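Side-chain contacts in lipopolysaccharide heptosyltransferase 2 (Escherichia coli, PDB 1PSW), which transfers the second heptose from ADP-L-glycero-beta-D-manno-heptose to the heptosyl-Kdo2-lipid A module while the lipopolysaccharide core is built: residues 119-124 / 136-141; 3-8 / 19-24; 67-72 / 90-95. One frame throughout, in Å; residues are numbered along the deposited sequence.

Contact 1 of 3, residues 119-124 / 136-141; sequences DVRVLD and IALAYD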
ATOM      1  N   ASP A 119       2.005   0.869 -27.171  1.00 43.06           N
ATOM      2  CA  ASP A 119       0.632   1.203 -26.816  1.00 41.76           C
ATOM      3  C   ASP A 119       0.695   2.249 -25.708  1.00 42.19           C
ATOM      4  O   ASP A 119       0.202   2.039 -24.598  1.00 42.91           O
ATOM      5  CB  ASP A 119      -0.112  -0.051 -26.346  1.00 42.64           C
ATOM      6  CG  ASP A 119      -1.553   0.232 -25.958  1.00 43.73           C
ATOM      7  OD1 ASP A 119      -2.156   1.165 -26.523  1.00 46.62           O
ATOM      8  OD2 ASP A 119      -2.091  -0.494 -25.097  1.00 42.92           O
ATOM      9  N   VAL A 120       1.324   3.374 -26.034  1.00 40.67           N
ATOM     10  CA  VAL A 120       1.494   4.485 -25.107  1.00 39.65           C
ATOM     11  C   VAL A 120       0.183   5.230 -24.876  1.00 38.67           C
ATOM     12  O   VAL A 120      -0.569   5.495 -25.814  1.00 38.97           O
ATOM     13  CB  VAL A 120       2.552   5.481 -25.643  1.00 41.49           C
ATOM     14  CG1 VAL A 120       2.133   5.999 -27.012  1.00 42.67           C
ATOM     15  CG2 VAL A 120       2.733   6.635 -24.670  1.00 42.65           C
ATOM     16  N   ARG A 121      -0.088   5.558 -23.619  1.00 35.92           N
ATOM     17  CA  ARG A 121      -1.303   6.279 -23.263  1.00 34.79           C
ATOM     18  C   ARG A 121      -0.900   7.667 -22.773  1.00 33.13           C
ATOM     19  O   ARG A 121      -0.073   7.792 -21.871  1.00 31.57           O
ATOM     20  CB  ARG A 121      -2.058   5.533 -22.152  1.00 34.88           C
ATOM     21  CG  ARG A 121      -2.302   4.041 -22.408  1.00 34.47           C
ATOM     22  CD  ARG A 121      -3.187   3.804 -23.622  1.00 34.51           C
ATOM     23  NE  ARG A 121      -3.473   2.384 -23.845  1.00 34.45           N
ATOM     24  CZ  ARG A 121      -4.300   1.652 -23.102  1.00 34.30           C
ATOM     25  NH1 ARG A 121      -4.940   2.196 -22.073  1.00 31.26           N
ATOM     26  NH2 ARG A 121      -4.498   0.373 -23.397  1.00 32.00           N
ATOM     27  N   VAL A 122      -1.471   8.710 -23.373  1.00 34.12           N
ATOM     28  CA  VAL A 122      -1.154  10.080 -22.972  1.00 34.78           C
ATOM     29  C   VAL A 122      -2.037  10.433 -21.786  1.00 34.40           C
ATOM     30  O   VAL A 122      -3.265  10.407 -21.883  1.00 32.14           O
ATOM     31  CB  VAL A 122      -1.424  11.095 -24.104  1.00 36.11           C
ATOM     32  CG1 VAL A 122      -0.898  12.460 -23.705  1.00 35.85           C
ATOM     33  CG2 VAL A 122      -0.777  10.624 -25.392  1.00 38.60           C
ATOM     34  N   LEU A 123      -1.400  10.779 -20.675  1.00 34.97           N
ATOM     35  CA  LEU A 123      -2.105  11.100 -19.446  1.00 35.94           C
ATOM     36  C   LEU A 123      -2.628  12.526 -19.303  1.00 37.17           C
ATOM     37  O   LEU A 123      -1.896  13.499 -19.474  1.00 36.66           O
ATOM     38  CB  LEU A 123      -1.204  10.772 -18.252  1.00 35.21           C
ATOM     39  CG  LEU A 123      -1.753  11.052 -16.852  1.00 35.98           C
ATOM     40  CD1 LEU A 123      -3.029  10.255 -16.632  1.00 34.18           C
ATOM     41  CD2 LEU A 123      -0.704  10.689 -15.809  1.00 34.73           C
ATOM     42  N   ASP A 124      -3.914  12.627 -18.984  1.00 37.81           N
ATOM     43  CA  ASP A 124      -4.584  13.904 -18.761  1.00 37.54           C
ATOM     44  C   ASP A 124      -4.914  13.865 -17.267  1.00 36.37           C
ATOM     45  O   ASP A 124      -5.927  13.295 -16.865  1.00 35.06           O
ATOM     46  CB  ASP A 124      -5.875  13.977 -19.581  1.00 39.20           C
ATOM     47  CG  ASP A 124      -6.568  15.326 -19.470  1.00 40.97           C
ATOM     48  OD1 ASP A 124      -6.511  15.943 -18.385  1.00 40.18           O
ATOM     49  OD2 ASP A 124      -7.183  15.768 -20.461  1.00 44.03           O
ATOM     50  N   ILE A 136      -6.288   1.096 -13.486  1.00 16.15           N
ATOM     51  CA  ILE A 136      -7.419   0.371 -14.042  1.00 17.00           C
ATOM     52  C   ILE A 136      -7.617   0.666 -15.529  1.00 18.67           C
ATOM     53  O   ILE A 136      -7.883  -0.239 -16.309  1.00 18.88           O
ATOM     54  CB  ILE A 136      -8.719   0.706 -13.267  1.00 16.33           C
ATOM     55  CG1 ILE A 136      -8.669   0.072 -11.872  1.00 15.47           C
ATOM     56  CG2 ILE A 136      -9.934   0.238 -14.051  1.00 13.22           C
ATOM     57  CD1 ILE A 136      -9.831   0.463 -10.955  1.00 16.23           C
ATOM     58  N   ALA A 137      -7.484   1.930 -15.917  1.00 19.22           N
ATOM     59  CA  ALA A 137      -7.662   2.334 -17.311  1.00 20.59           C
ATOM     60  C   ALA A 137      -6.778   1.568 -18.299  1.00 21.16           C
ATOM     61  O   ALA A 137      -7.152   1.389 -19.465  1.00 22.02           O
ATOM     62  CB  ALA A 137      -7.409   3.826 -17.456  1.00 17.67           C
ATOM     63  N   LEU A 138      -5.611   1.116 -17.847  1.00 20.67           N
ATOM     64  CA  LEU A 138      -4.696   0.397 -18.733  1.00 20.75           C
ATOM     65  C   LEU A 138      -5.216  -0.952 -19.219  1.00 22.20           C
ATOM     66  O   LEU A 138      -4.745  -1.475 -20.227  1.00 22.52           O
ATOM     67  CB  LEU A 138      -3.341   0.199 -18.053  1.00 20.38           C
ATOM     68  CG  LEU A 138      -2.584   1.471 -17.665  1.00 20.87           C
ATOM     69  CD1 LEU A 138      -1.256   1.079 -17.035  1.00 19.20           C
ATOM     70  CD2 LEU A 138      -2.355   2.358 -18.888  1.00 21.02           C
ATOM     71  N   ALA A 139      -6.188  -1.511 -18.506  1.00 21.77           N
ATOM     72  CA  ALA A 139      -6.757  -2.799 -18.876  1.00 23.97           C
ATOM     73  C   ALA A 139      -7.736  -2.661 -20.037  1.00 25.93           C
ATOM     74  O   ALA A 139      -8.229  -3.659 -20.562  1.00 28.05           O
ATOM     75  CB  ALA A 139      -7.462  -3.424 -17.674  1.00 21.41           C
ATOM     76  N   TYR A 140      -8.026  -1.426 -20.432  1.00 26.48           N
ATOM     77  CA  TYR A 140      -8.952  -1.184 -21.530  1.00 28.33           C
ATOM     78  C   TYR A 140      -8.238  -0.676 -22.774  1.00 29.83           C
ATOM     79  O   TYR A 140      -7.125  -0.146 -22.696  1.00 29.89           O
ATOM     80  CB  TYR A 140     -10.028  -0.188 -21.086  1.00 26.01           C
ATOM     81  CG  TYR A 140     -10.890  -0.732 -19.969  1.00 24.53           C
ATOM     82  CD1 TYR A 140     -11.919  -1.632 -20.233  1.00 22.30           C
ATOM     83  CD2 TYR A 140     -10.638  -0.392 -18.640  1.00 22.87           C
ATOM     84  CE1 TYR A 140     -12.678  -2.183 -19.197  1.00 20.67           C
ATOM     85  CE2 TYR A 140     -11.387  -0.937 -17.600  1.00 21.07           C
ATOM     86  CZ  TYR A 140     -12.404  -1.829 -17.885  1.00 21.66           C
ATOM     87  OH  TYR A 140     -13.148  -2.346 -16.849  1.00 21.15           O
ATOM     88  N   ASP A 141      -8.879  -0.843 -23.928  1.00 33.27           N
ATOM     89  CA  ASP A 141      -8.295  -0.401 -25.191  1.00 36.94           C
ATOM     90  C   ASP A 141      -8.076   1.108 -25.195  1.00 37.11           C
ATOM     91  O   ASP A 141      -8.871   1.861 -24.639  1.00 35.56           O
ATOM     92  CB  ASP A 141      -9.192  -0.804 -26.363  1.00 40.70           C
ATOM     93  CG  ASP A 141      -9.360  -2.308 -26.475  1.00 44.41           C
ATOM     94  OD1 ASP A 141      -8.335  -3.021 -26.517  1.00 44.74           O
ATOM     95  OD2 ASP A 141     -10.518  -2.777 -26.525  1.00 47.73           O
TER
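The CA atoms of Arg121 and Leu138 lie 8.2 Å apart, where strand 119-121 passes the type I beta turn Ala137 to Tyr140 at the C-terminal end of helix 131-137. Arg121 carries nearly all of the contact. Its side chain points toward the turn: chi1 (-51°) sets CG beside Leu138, and the bend at chi2 then turns the guanidinium toward the backbone carbonyls. Arg121 NH2 donates to Tyr140 O at 2.8 Å. The bond is bent, with an angle of 130° at the hydrogen, and the oxygen lies well off the guanidinium plane. Ala137 O stands instead at the edge of the group, near its plane and 3.5 Å from Arg121 NH1. Over one face comes Asp141 C, displaced toward the rim. The aliphatic part of Arg121 is used as well: its CG packs on Leu138 CD2 at 3.9 Å, the two side chains crossing at a slant.

Asp119, two residues back on the same strand, grips the guanidinium side-on through NE and NH2. Arg121 NE points almost straight (171°) at Asp119 OD1, 3.2 Å away, and meets it from above the carboxylate plane. Arg121 NH2 reaches Asp119 OD2 on its syn side at 3.1 Å. Thr106 OG1 of the adjacent strand also bonds to OD2. NH2 therefore serves both a carboxylate and a main-chain carbonyl. Together these bonds fix the rotation of the group, and the carboxylate probably offsets its charge in this buried place. Trp108 packs against both Arg121 and Leu138. The arrangement belongs to the edge of the first of the two parallel sheets of this GT-B fold, where outermost strand 119-121 is pinned to the turn at the end of helix 131-137.

Contact 2 of 3, residues 3-8 / 19-24; sequences ILVIGP and SLYRTL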
ATOM      1  N   ILE A   3       0.266 -12.614 -19.165  1.00 26.62           N
ATOM      2  CA  ILE A   3       0.560 -11.207 -18.986  1.00 25.40           C
ATOM      3  C   ILE A   3       1.728 -10.961 -18.038  1.00 24.36           C
ATOM      4  O   ILE A   3       1.823 -11.572 -16.974  1.00 24.41           O
ATOM      5  CB  ILE A   3      -0.692 -10.477 -18.450  1.00 23.48           C
ATOM      6  CG1 ILE A   3      -1.860 -10.687 -19.419  1.00 24.29           C
ATOM      7  CG2 ILE A   3      -0.402  -9.005 -18.274  1.00 22.69           C
ATOM      8  CD1 ILE A   3      -3.215 -10.264 -18.869  1.00 21.54           C
ATOM      9  N   LEU A   4       2.621 -10.063 -18.443  1.00 21.80           N
ATOM     10  CA  LEU A   4       3.764  -9.694 -17.623  1.00 21.97           C
ATOM     11  C   LEU A   4       3.547  -8.262 -17.156  1.00 22.28           C
ATOM     12  O   LEU A   4       3.295  -7.367 -17.964  1.00 23.97           O
ATOM     13  CB  LEU A   4       5.066  -9.767 -18.423  1.00 21.87           C
ATOM     14  CG  LEU A   4       6.286  -9.158 -17.714  1.00 23.34           C
ATOM     15  CD1 LEU A   4       6.598  -9.945 -16.456  1.00 22.61           C
ATOM     16  CD2 LEU A   4       7.498  -9.149 -18.648  1.00 25.70           C
ATOM     17  N   VAL A   5       3.642  -8.046 -15.851  1.00 20.70           N
ATOM     18  CA  VAL A   5       3.457  -6.710 -15.305  1.00 19.91           C
ATOM     19  C   VAL A   5       4.720  -6.229 -14.605  1.00 20.70           C
ATOM     20  O   VAL A   5       5.298  -6.944 -13.790  1.00 21.31           O
ATOM     21  CB  VAL A   5       2.287  -6.672 -14.283  1.00 18.41           C
ATOM     22  CG1 VAL A   5       2.216  -5.302 -13.612  1.00 19.30           C
ATOM     23  CG2 VAL A   5       0.979  -6.977 -14.980  1.00 18.89           C
ATOM     24  N   ILE A   6       5.159  -5.025 -14.953  1.00 20.99           N
ATOM     25  CA  ILE A   6       6.325  -4.442 -14.312  1.00 21.00           C
ATOM     26  C   ILE A   6       5.700  -3.630 -13.189  1.00 21.26           C
ATOM     27  O   ILE A   6       5.125  -2.569 -13.430  1.00 20.29           O
ATOM     28  CB  ILE A   6       7.089  -3.498 -15.268  1.00 22.44           C
ATOM     29  CG1 ILE A   6       7.465  -4.234 -16.556  1.00 21.42           C
ATOM     30  CG2 ILE A   6       8.322  -2.944 -14.568  1.00 21.95           C
ATOM     31  CD1 ILE A   6       8.358  -5.451 -16.356  1.00 22.17           C
ATOM     32  N   GLY A   7       5.781  -4.145 -11.968  1.00 22.43           N
ATOM     33  CA  GLY A   7       5.169  -3.459 -10.845  1.00 22.41           C
ATOM     34  C   GLY A   7       5.983  -2.327 -10.258  1.00 23.94           C
ATOM     35  O   GLY A   7       7.201  -2.257 -10.465  1.00 22.15           O
ATOM     36  N   PRO A   8       5.328  -1.419  -9.514  1.00 23.53           N
ATOM     37  CA  PRO A   8       6.013  -0.285  -8.896  1.00 25.84           C
ATOM     38  C   PRO A   8       6.870  -0.723  -7.719  1.00 26.40           C
ATOM     39  O   PRO A   8       6.744  -1.849  -7.243  1.00 29.23           O
ATOM     40  CB  PRO A   8       4.862   0.627  -8.491  1.00 25.53           C
ATOM     41  CG  PRO A   8       3.777  -0.336  -8.157  1.00 25.15           C
ATOM     42  CD  PRO A   8       3.873  -1.342  -9.284  1.00 24.78           C
ATOM     43  N   SER A  19      -5.686  -3.363  -8.347  1.00 16.62           N
ATOM     44  CA  SER A  19      -6.915  -3.038  -9.069  1.00 17.11           C
ATOM     45  C   SER A  19      -6.793  -3.376 -10.547  1.00 16.94           C
ATOM     46  O   SER A  19      -7.769  -3.792 -11.175  1.00 16.07           O
ATOM     47  CB  SER A  19      -7.263  -1.558  -8.917  1.00 16.83           C
ATOM     48  OG  SER A  19      -7.724  -1.292  -7.607  1.00 19.45           O
ATOM     49  N   LEU A  20      -5.607  -3.180 -11.112  1.00 16.25           N
ATOM     50  CA  LEU A  20      -5.395  -3.521 -12.509  1.00 17.14           C
ATOM     51  C   LEU A  20      -5.504  -5.042 -12.670  1.00 16.28           C
ATOM     52  O   LEU A  20      -6.160  -5.522 -13.596  1.00 18.18           O
ATOM     53  CB  LEU A  20      -4.017  -3.041 -12.993  1.00 15.55           C
ATOM     54  CG  LEU A  20      -3.605  -3.563 -14.379  1.00 18.69           C
ATOM     55  CD1 LEU A  20      -4.595  -3.082 -15.442  1.00 16.86           C
ATOM     56  CD2 LEU A  20      -2.197  -3.080 -14.711  1.00 16.99           C
ATOM     57  N   TYR A  21      -4.867  -5.794 -11.773  1.00 15.72           N
ATOM     58  CA  TYR A  21      -4.903  -7.259 -11.843  1.00 17.90           C
ATOM     59  C   TYR A  21      -6.336  -7.778 -11.710  1.00 17.63           C
ATOM     60  O   TYR A  21      -6.742  -8.691 -12.438  1.00 18.96           O
ATOM     61  CB  TYR A  21      -4.025  -7.901 -10.753  1.00 18.69           C
ATOM     62  CG  TYR A  21      -2.635  -7.290 -10.631  1.00 20.82           C
ATOM     63  CD1 TYR A  21      -2.019  -6.691 -11.727  1.00 21.24           C
ATOM     64  CD2 TYR A  21      -1.960  -7.269  -9.410  1.00 20.42           C
ATOM     65  CE1 TYR A  21      -0.773  -6.074 -11.617  1.00 21.77           C
ATOM     66  CE2 TYR A  21      -0.711  -6.660  -9.284  1.00 20.27           C
ATOM     67  CZ  TYR A  21      -0.128  -6.059 -10.395  1.00 21.64           C
ATOM     68  OH  TYR A  21       1.079  -5.419 -10.282  1.00 23.78           O
ATOM     69  N   ARG A  22      -7.096  -7.202 -10.780  1.00 16.14           N
ATOM     70  CA  ARG A  22      -8.484  -7.600 -10.586  1.00 17.98           C
ATOM     71  C   ARG A  22      -9.293  -7.263 -11.831  1.00 18.73           C
ATOM     72  O   ARG A  22     -10.155  -8.029 -12.245  1.00 18.06           O
ATOM     73  CB  ARG A  22      -9.099  -6.886  -9.375  1.00 19.24           C
ATOM     74  CG  ARG A  22      -8.590  -7.335  -8.008  1.00 18.50           C
ATOM     75  CD  ARG A  22      -9.484  -6.786  -6.909  1.00 18.81           C
ATOM     76  NE  ARG A  22     -10.809  -7.395  -6.958  1.00 18.77           N
ATOM     77  CZ  ARG A  22     -11.891  -6.918  -6.348  1.00 19.59           C
ATOM     78  NH1 ARG A  22     -11.826  -5.803  -5.633  1.00 17.67           N
ATOM     79  NH2 ARG A  22     -13.045  -7.571  -6.440  1.00 20.33           N
ATOM     80  N   THR A  23      -9.015  -6.108 -12.428  1.00 18.76           N
ATOM     81  CA  THR A  23      -9.740  -5.697 -13.619  1.00 18.03           C
ATOM     82  C   THR A  23      -9.377  -6.571 -14.822  1.00 18.90           C
ATOM     83  O   THR A  23     -10.246  -6.920 -15.625  1.00 21.06           O
ATOM     84  CB  THR A  23      -9.476  -4.212 -13.945  1.00 16.72           C
ATOM     85  OG1 THR A  23      -9.830  -3.416 -12.808  1.00 16.93           O
ATOM     86  CG2 THR A  23     -10.313  -3.761 -15.136  1.00 15.84           C
ATOM     87  N   LEU A  24      -8.106  -6.944 -14.939  1.00 19.38           N
ATOM     88  CA  LEU A  24      -7.665  -7.781 -16.052  1.00 19.52           C
ATOM     89  C   LEU A  24      -8.359  -9.135 -16.055  1.00 20.23           C
ATOM     90  O   LEU A  24      -8.733  -9.646 -17.106  1.00 20.71           O
ATOM     91  CB  LEU A  24      -6.151  -7.991 -15.995  1.00 18.98           C
ATOM     92  CG  LEU A  24      -5.282  -6.808 -16.429  1.00 19.00           C
ATOM     93  CD1 LEU A  24      -3.836  -7.080 -16.062  1.00 18.79           C
ATOM     94  CD2 LEU A  24      -5.429  -6.576 -17.918  1.00 18.27           C
TER
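Val5 of strand 2-6 meets Tyr21 of helix 11-27 with all three of its side-chain carbons. Val5 CB lies 4.1 Å from Tyr21 CE1. CG1 stands anti to the backbone N (chi1 174°) and reaches furthest along the ring. Val5 CG1 is 3.5 Å from Tyr21 OH and 3.7 Å from Tyr21 CE1. CG2, the other branch, also faces the CE1 corner, with Val5 CG2 to Tyr21 CE1 at 3.9 Å. CG1 comes in at the ring edge, near its plane. The hydroxyl at the ring tip is hydrogen-bonded to Ser17 OG, one turn back on the helix. Replacing Tyr21 by an alanine would probably open a gap beside Val5 and leave Ser17 OG without its phenolic mate.

A second apolar pair lies further along: Ile3 CD1 meets Leu24 CD1 at 4.3 Å. Within the helix, Thr23 OG1 donates to Ser19 O at 2.7 Å, and Thr23 N reaches the same oxygen from the opposite face of its plane. The contact joins the first strand and helix of the beta-alpha-beta unit completed by strand 32-37. Ile33 and Val35 of that strand touch both Val5 and Tyr21. Tyr85 of strand 83-86 touches Ile3 and Leu24, while helix 131-137 packs on Ser19 and Thr23.

Contact 3 of 3, residues 67-72 / 90-95; sequences GERRKL and SFKSAL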
ATOM      1  N   GLY A  67      23.371  -4.501 -19.466  1.00 55.98           N
ATOM      2  CA  GLY A  67      23.713  -5.837 -19.920  1.00 54.82           C
ATOM      3  C   GLY A  67      22.884  -6.892 -19.216  1.00 53.77           C
ATOM      4  O   GLY A  67      22.589  -7.941 -19.782  1.00 52.71           O
ATOM      5  N   GLU A  68      22.511  -6.607 -17.973  1.00 53.41           N
ATOM      6  CA  GLU A  68      21.711  -7.527 -17.174  1.00 53.20           C
ATOM      7  C   GLU A  68      20.258  -7.511 -17.628  1.00 50.89           C
ATOM      8  O   GLU A  68      19.637  -8.560 -17.779  1.00 50.73           O
ATOM      9  CB  GLU A  68      21.785  -7.133 -15.701  1.00 55.91           C
ATOM     10  CG  GLU A  68      23.196  -7.040 -15.161  1.00 59.56           C
ATOM     11  CD  GLU A  68      23.245  -6.390 -13.796  1.00 62.59           C
ATOM     12  OE1 GLU A  68      22.664  -6.960 -12.848  1.00 64.19           O
ATOM     13  OE2 GLU A  68      23.859  -5.307 -13.672  1.00 63.92           O
ATOM     14  N   ARG A  69      19.720  -6.312 -17.839  1.00 48.73           N
ATOM     15  CA  ARG A  69      18.341  -6.163 -18.280  1.00 46.36           C
ATOM     16  C   ARG A  69      18.081  -6.967 -19.545  1.00 45.00           C
ATOM     17  O   ARG A  69      17.020  -7.575 -19.694  1.00 42.94           O
ATOM     18  CB  ARG A  69      18.011  -4.690 -18.532  1.00 46.46           C
ATOM     19  CG  ARG A  69      17.820  -3.870 -17.270  1.00 48.35           C
ATOM     20  CD  ARG A  69      17.094  -2.565 -17.567  1.00 48.94           C
ATOM     21  NE  ARG A  69      16.575  -1.949 -16.349  1.00 51.38           N
ATOM     22  CZ  ARG A  69      17.331  -1.391 -15.411  1.00 52.97           C
ATOM     23  NH1 ARG A  69      18.650  -1.361 -15.550  1.00 55.66           N
ATOM     24  NH2 ARG A  69      16.770  -0.875 -14.326  1.00 54.51           N
ATOM     25  N   ARG A  70      19.048  -6.966 -20.460  1.00 44.55           N
ATOM     26  CA  ARG A  70      18.904  -7.712 -21.705  1.00 44.83           C
ATOM     27  C   ARG A  70      18.868  -9.212 -21.429  1.00 43.53           C
ATOM     28  O   ARG A  70      18.029  -9.930 -21.978  1.00 42.84           O
ATOM     29  CB  ARG A  70      20.047  -7.378 -22.676  1.00 46.90           C
ATOM     30  CG  ARG A  70      19.883  -6.033 -23.376  1.00 50.52           C
ATOM     31  CD  ARG A  70      21.070  -5.668 -24.268  1.00 53.83           C
ATOM     32  NE  ARG A  70      21.264  -6.585 -25.392  1.00 56.60           N
ATOM     33  CZ  ARG A  70      22.004  -7.690 -25.344  1.00 57.84           C
ATOM     34  NH1 ARG A  70      22.628  -8.027 -24.223  1.00 58.75           N
ATOM     35  NH2 ARG A  70      22.130  -8.457 -26.420  1.00 58.65           N
ATOM     36  N   LYS A  71      19.770  -9.681 -20.573  1.00 42.72           N
ATOM     37  CA  LYS A  71      19.818 -11.099 -20.224  1.00 42.35           C
ATOM     38  C   LYS A  71      18.514 -11.498 -19.542  1.00 40.05           C
ATOM     39  O   LYS A  71      17.929 -12.535 -19.855  1.00 39.24           O
ATOM     40  CB  LYS A  71      20.995 -11.387 -19.286  1.00 44.60           C
ATOM     41  CG  LYS A  71      22.366 -11.171 -19.908  1.00 48.58           C
ATOM     42  CD  LYS A  71      23.476 -11.531 -18.930  1.00 50.71           C
ATOM     43  CE  LYS A  71      24.855 -11.255 -19.519  1.00 52.41           C
ATOM     44  NZ  LYS A  71      25.952 -11.572 -18.553  1.00 53.40           N
ATOM     45  N   LEU A  72      18.066 -10.667 -18.608  1.00 38.86           N
ATOM     46  CA  LEU A  72      16.823 -10.926 -17.893  1.00 37.71           C
ATOM     47  C   LEU A  72      15.678 -11.008 -18.895  1.00 36.30           C
ATOM     48  O   LEU A  72      14.887 -11.950 -18.873  1.00 36.15           O
ATOM     49  CB  LEU A  72      16.550  -9.806 -16.888  1.00 37.79           C
ATOM     50  CG  LEU A  72      15.229  -9.878 -16.121  1.00 38.50           C
ATOM     51  CD1 LEU A  72      15.198 -11.130 -15.252  1.00 39.05           C
ATOM     52  CD2 LEU A  72      15.070  -8.631 -15.264  1.00 37.98           C
ATOM     53  N   SER A  90       9.509   5.450 -14.983  1.00 30.57           N
ATOM     54  CA  SER A  90      10.883   5.516 -15.466  1.00 33.05           C
ATOM     55  C   SER A  90      11.032   4.922 -16.858  1.00 33.66           C
ATOM     56  O   SER A  90      10.326   3.986 -17.236  1.00 32.91           O
ATOM     57  CB  SER A  90      11.827   4.794 -14.510  1.00 34.48           C
ATOM     58  OG  SER A  90      11.690   3.397 -14.635  1.00 34.90           O
ATOM     59  N   PHE A  91      11.956   5.488 -17.621  1.00 35.22           N
ATOM     60  CA  PHE A  91      12.238   5.030 -18.968  1.00 36.07           C
ATOM     61  C   PHE A  91      12.765   3.593 -18.955  1.00 33.60           C
ATOM     62  O   PHE A  91      12.257   2.733 -19.668  1.00 33.13           O
ATOM     63  CB  PHE A  91      13.271   5.961 -19.611  1.00 40.62           C
ATOM     64  CG  PHE A  91      14.063   5.324 -20.717  1.00 43.45           C
ATOM     65  CD1 PHE A  91      13.467   5.020 -21.938  1.00 44.02           C
ATOM     66  CD2 PHE A  91      15.403   5.005 -20.525  1.00 45.10           C
ATOM     67  CE1 PHE A  91      14.201   4.415 -22.954  1.00 44.88           C
ATOM     68  CE2 PHE A  91      16.145   4.402 -21.530  1.00 46.12           C
ATOM     69  CZ  PHE A  91      15.541   4.103 -22.747  1.00 45.30           C
ATOM     70  N   LYS A  92      13.780   3.343 -18.137  1.00 33.73           N
ATOM     71  CA  LYS A  92      14.394   2.025 -18.055  1.00 33.68           C
ATOM     72  C   LYS A  92      13.436   0.910 -17.639  1.00 32.59           C
ATOM     73  O   LYS A  92      13.652  -0.254 -17.987  1.00 31.80           O
ATOM     74  CB  LYS A  92      15.577   2.061 -17.088  1.00 35.51           C
ATOM     75  CG  LYS A  92      15.189   2.281 -15.639  1.00 38.99           C
ATOM     76  CD  LYS A  92      16.411   2.345 -14.739  1.00 43.32           C
ATOM     77  CE  LYS A  92      16.005   2.370 -13.271  1.00 46.50           C
ATOM     78  NZ  LYS A  92      17.179   2.414 -12.351  1.00 48.49           N
ATOM     79  N   SER A  93      12.379   1.252 -16.906  1.00 29.64           N
ATOM     80  CA  SER A  93      11.427   0.235 -16.455  1.00 28.35           C
ATOM     81  C   SER A  93      10.703  -0.475 -17.600  1.00 27.40           C
ATOM     82  O   SER A  93      10.229  -1.595 -17.431  1.00 27.74           O
ATOM     83  CB  SER A  93      10.396   0.843 -15.489  1.00 27.01           C
ATOM     84  OG  SER A  93       9.442   1.645 -16.170  1.00 24.60           O
ATOM     85  N   ALA A  94      10.624   0.161 -18.766  1.00 26.58           N
ATOM     86  CA  ALA A  94       9.952  -0.460 -19.901  1.00 26.68           C
ATOM     87  C   ALA A  94      10.904  -1.201 -20.843  1.00 28.22           C
ATOM     88  O   ALA A  94      10.493  -1.675 -21.904  1.00 28.98           O
ATOM     89  CB  ALA A  94       9.160   0.588 -20.673  1.00 26.12           C
ATOM     90  N   LEU A  95      12.168  -1.315 -20.454  1.00 29.77           N
ATOM     91  CA  LEU A  95      13.156  -1.995 -21.286  1.00 31.72           C
ATOM     92  C   LEU A  95      12.962  -3.510 -21.337  1.00 32.13           C
ATOM     93  O   LEU A  95      12.925  -4.100 -22.419  1.00 31.70           O
ATOM     94  CB  LEU A  95      14.570  -1.671 -20.791  1.00 32.53           C
ATOM     95  CG  LEU A  95      15.089  -0.269 -21.146  1.00 34.29           C
ATOM     96  CD1 LEU A  95      16.431  -0.018 -20.469  1.00 33.01           C
ATOM     97  CD2 LEU A  95      15.220  -0.151 -22.662  1.00 32.88           C
TER
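Arg69 of helix 66-75 extends from CG to NE toward Lys92 and Leu95, which lie in the loop after strand 83-86 and at the approach to helix 95-99. The apolar contacts come first. Arg69 CD packs on Leu95 CD1 at 3.9 Å, and Phe99 of helix 95-99 also touches the Arg69 side chain. Lys92 has CG between its backbone N and carbonyl carbon (chi1 68°), and its extended chain then runs past the guanidinium. The two side chains cross at a slant, with Arg69 NH2 3.3 Å from Lys92 CD and 3.5 Å from Lys92 CE. Lys92 CB sits over one face of the guanidinium, offset toward the rim.

The charges are alike. Arg69 NH2 and Lys92 NZ are 3.9 Å apart, a pairing that probably costs some energy but is likely to be eased by solvent, since Lys92 is exposed. Glu65 gives Arg69 NH1 a long, weak ion pair.

Hydrogen bonds shape the loop and do not cross the contact. Ser93 OG donates to Ser90 O at 2.7 Å. Ser90 OG accepts from Ser93 N at 3.2 Å, an ST motif at the start of the short 3-10 segment 92-94. This is surface packing within the first parallel sheet domain, whose strand order 3-2-1-4-5-6 is that of a Rossmann-like fold. It sets the helix linking strands 51-56 and 83-86 against the loop that leaves strand 83-86.

In the fold
From the N terminus, contact 2 comes first and closes the short loop from strand 2-6 into helix 11-27. Contact 3 follows, bringing helix 66-75 to the loop beyond strand 83-86. Contact 1 closes last, between edge strand 119-121 and the turn at the end of helix 131-137. The three loops run in series, and none nests in or crosses another. In space contact 2 lies between the others in the packing: Ala139 CB touches Leu20 CD1 at 3.6 Å, and Ile6 CG2 touches Ser93 O at 3.7 Å. Contacts 1 and 3 stay about 10 Å apart at their nearest atoms. All three lie in the first parallel-sheet domain, contacts 1 and 2 on strands of the sheet and contact 3 between a helix and a loop beside it.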